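Local structure of paternally-expressed gene 3 protein (Homo sapiens, 4BHX) at residues E48-E51 against L52-E56. The protein acts in apoptosis as a mediator between p53 and BAX, and uses the SCAN domain described here to form homo- or heterodimers that control gene expression. Numbering follows the deposited sequence.
Sequences EIIE and LLVLE
L53 lays one methyl, CD1, against two isoleucines of the preceding turn: L53 CD1 lies 4.3 Å from I49 CG2, and the same L53 CD1 is 4.3 Å from the methyl CD1 of I50. With CG of L53 beside its own backbone N (chi1 -59°), the side chain leans back toward the start of the helix, and L53 CG rests 3.3 Å from I49 O, the acceptor of its own N-H. I50 divides its branches: CD1 goes to L53, while I50 CG2 meets V54 CG2 methyl to methyl at a loose 4.4 Å. V54 CG2 also lies beyond the carbonyl oxygen of I50, 3.4 Å from I50 O. These contacts are i to i+3 and i to i+4 packing within helix 46-61 of the all-helical SCAN domain, and the backbone bonds all run from the N-H of residue i+4 to the carbonyl of residue i: L52 N to E48 O, L53 N to I49 O, V54 N to I50 O, and L55 N to E51 O at 2.8 Å. E51 keeps CB 3.2 Å from L52 N, the next residue in the chain, and a bend at chi2 (-77°) turns its carboxylate toward the later turn of the helix. Round the helix, L52 points its branched end to L39 of helix 24-39 and to R44, L52 CG passing 3.6 Å from E48 O. L55 carries CG anti to its N (chi1 179°) and thus turns from the E51 carbonyl toward C78 and L81 of helix 78-85. E48, its chain extended, carries its carboxylate toward the start of the helix, where OE1 accepts a hydrogen bond from the backbone N of T45.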
loop_
_atom_site.group_PDB
_atom_site.type_symbol
_atom_site.label_atom_id
_atom_site.label_comp_id
_atom_site.label_asym_id
_atom_site.label_seq_id
_atom_site.Cartn_x
_atom_site.Cartn_y
_atom_site.Cartn_z
ATOM N N GLU A 48 -0.232 10.607 8.527
ATOM C CA GLU A 48 0.411 9.301 8.401
ATOM C C GLU A 48 -0.221 8.459 7.277
ATOM O O GLU A 48 0.473 7.790 6.505
ATOM C CB GLU A 48 0.348 8.585 9.768
ATOM C CG GLU A 48 1.456 9.059 10.637
ATOM C CD GLU A 48 1.285 8.842 12.126
ATOM O OE1 GLU A 48 0.214 8.390 12.553
ATOM O OE2 GLU A 48 2.235 9.222 12.875
ATOM N N ILE A 49 -1.528 8.568 7.163
ATOM C CA ILE A 49 -2.302 7.950 6.120
ATOM C C ILE A 49 -1.883 8.495 4.761
ATOM O O ILE A 49 -1.647 7.742 3.846
ATOM C CB ILE A 49 -3.820 8.123 6.363
ATOM C CG1 ILE A 49 -4.263 7.212 7.496
ATOM C CG2 ILE A 49 -4.633 7.749 5.119
ATOM C CD1 ILE A 49 -5.578 7.653 8.092
ATOM N N ILE A 50 -1.756 9.791 4.636
ATOM C CA ILE A 50 -1.290 10.406 3.408
ATOM C C ILE A 50 0.084 9.908 2.996
ATOM O O ILE A 50 0.327 9.573 1.857
ATOM C CB ILE A 50 -1.347 11.945 3.516
ATOM C CG1 ILE A 50 -2.818 12.384 3.639
ATOM C CG2 ILE A 50 -0.597 12.604 2.376
ATOM C CD1 ILE A 50 -3.650 12.476 2.378
ATOM N N GLU A 51 0.979 9.787 3.952
ATOM C CA GLU A 51 2.278 9.244 3.658
ATOM C C GLU A 51 2.285 7.816 3.148
ATOM O O GLU A 51 3.071 7.500 2.201
ATOM C CB GLU A 51 3.160 9.356 4.871
ATOM C CG GLU A 51 3.469 10.783 5.193
ATOM C CD GLU A 51 4.508 11.378 4.276
ATOM O OE1 GLU A 51 4.967 10.738 3.319
ATOM O OE2 GLU A 51 4.868 12.512 4.523
ATOM N N LEU A 52 1.419 6.981 3.690
ATOM C CA LEU A 52 1.218 5.639 3.156
ATOM C C LEU A 52 0.719 5.649 1.680
ATOM O O LEU A 52 1.090 4.770 0.893
ATOM C CB LEU A 52 0.256 4.790 3.979
ATOM C CG LEU A 52 0.795 4.412 5.381
ATOM C CD1 LEU A 52 -0.310 3.741 6.164
ATOM C CD2 LEU A 52 2.003 3.500 5.272
ATOM N N LEU A 53 -0.148 6.607 1.334
ATOM C CA LEU A 53 -0.671 6.681 -0.027
ATOM C C LEU A 53 0.419 7.145 -0.983
ATOM O O LEU A 53 0.522 6.656 -2.120
ATOM C CB LEU A 53 -1.804 7.702 -0.085
ATOM C CG LEU A 53 -2.924 7.342 0.841
ATOM C CD1 LEU A 53 -3.987 8.437 0.906
ATOM C CD2 LEU A 53 -3.501 6.052 0.344
ATOM N N VAL A 54 1.220 8.094 -0.549
ATOM C CA VAL A 54 2.353 8.550 -1.331
ATOM C C VAL A 54 3.353 7.392 -1.534
ATOM O O VAL A 54 3.804 7.120 -2.653
ATOM C CB VAL A 54 3.036 9.762 -0.691
ATOM C CG1 VAL A 54 4.375 10.085 -1.353
ATOM C CG2 VAL A 54 2.150 10.969 -0.703
ATOM N N LEU A 55 3.666 6.679 -0.453
ATOM C CA LEU A 55 4.523 5.493 -0.584
ATOM C C LEU A 55 3.973 4.436 -1.563
ATOM O O LEU A 55 4.753 3.966 -2.429
ATOM C CB LEU A 55 4.823 4.903 0.798
ATOM C CG LEU A 55 5.719 3.616 0.729
ATOM C CD1 LEU A 55 7.097 3.985 0.234
ATOM C CD2 LEU A 55 5.679 2.995 2.110
ATOM N N GLU A 56 2.658 4.141 -1.509
ATOM C CA GLU A 56 2.014 3.189 -2.365
ATOM C C GLU A 56 2.210 3.570 -3.833
ATOM O O GLU A 56 2.607 2.729 -4.678
ATOM C CB GLU A 56 0.530 3.066 -2.100
ATOM C CG GLU A 56 -0.135 2.045 -3.006
ATOM C CD GLU A 56 -1.638 2.004 -2.925
ATOM O OE1 GLU A 56 -2.339 3.047 -2.578
ATOM O OE2 GLU A 56 -2.163 0.878 -3.124
#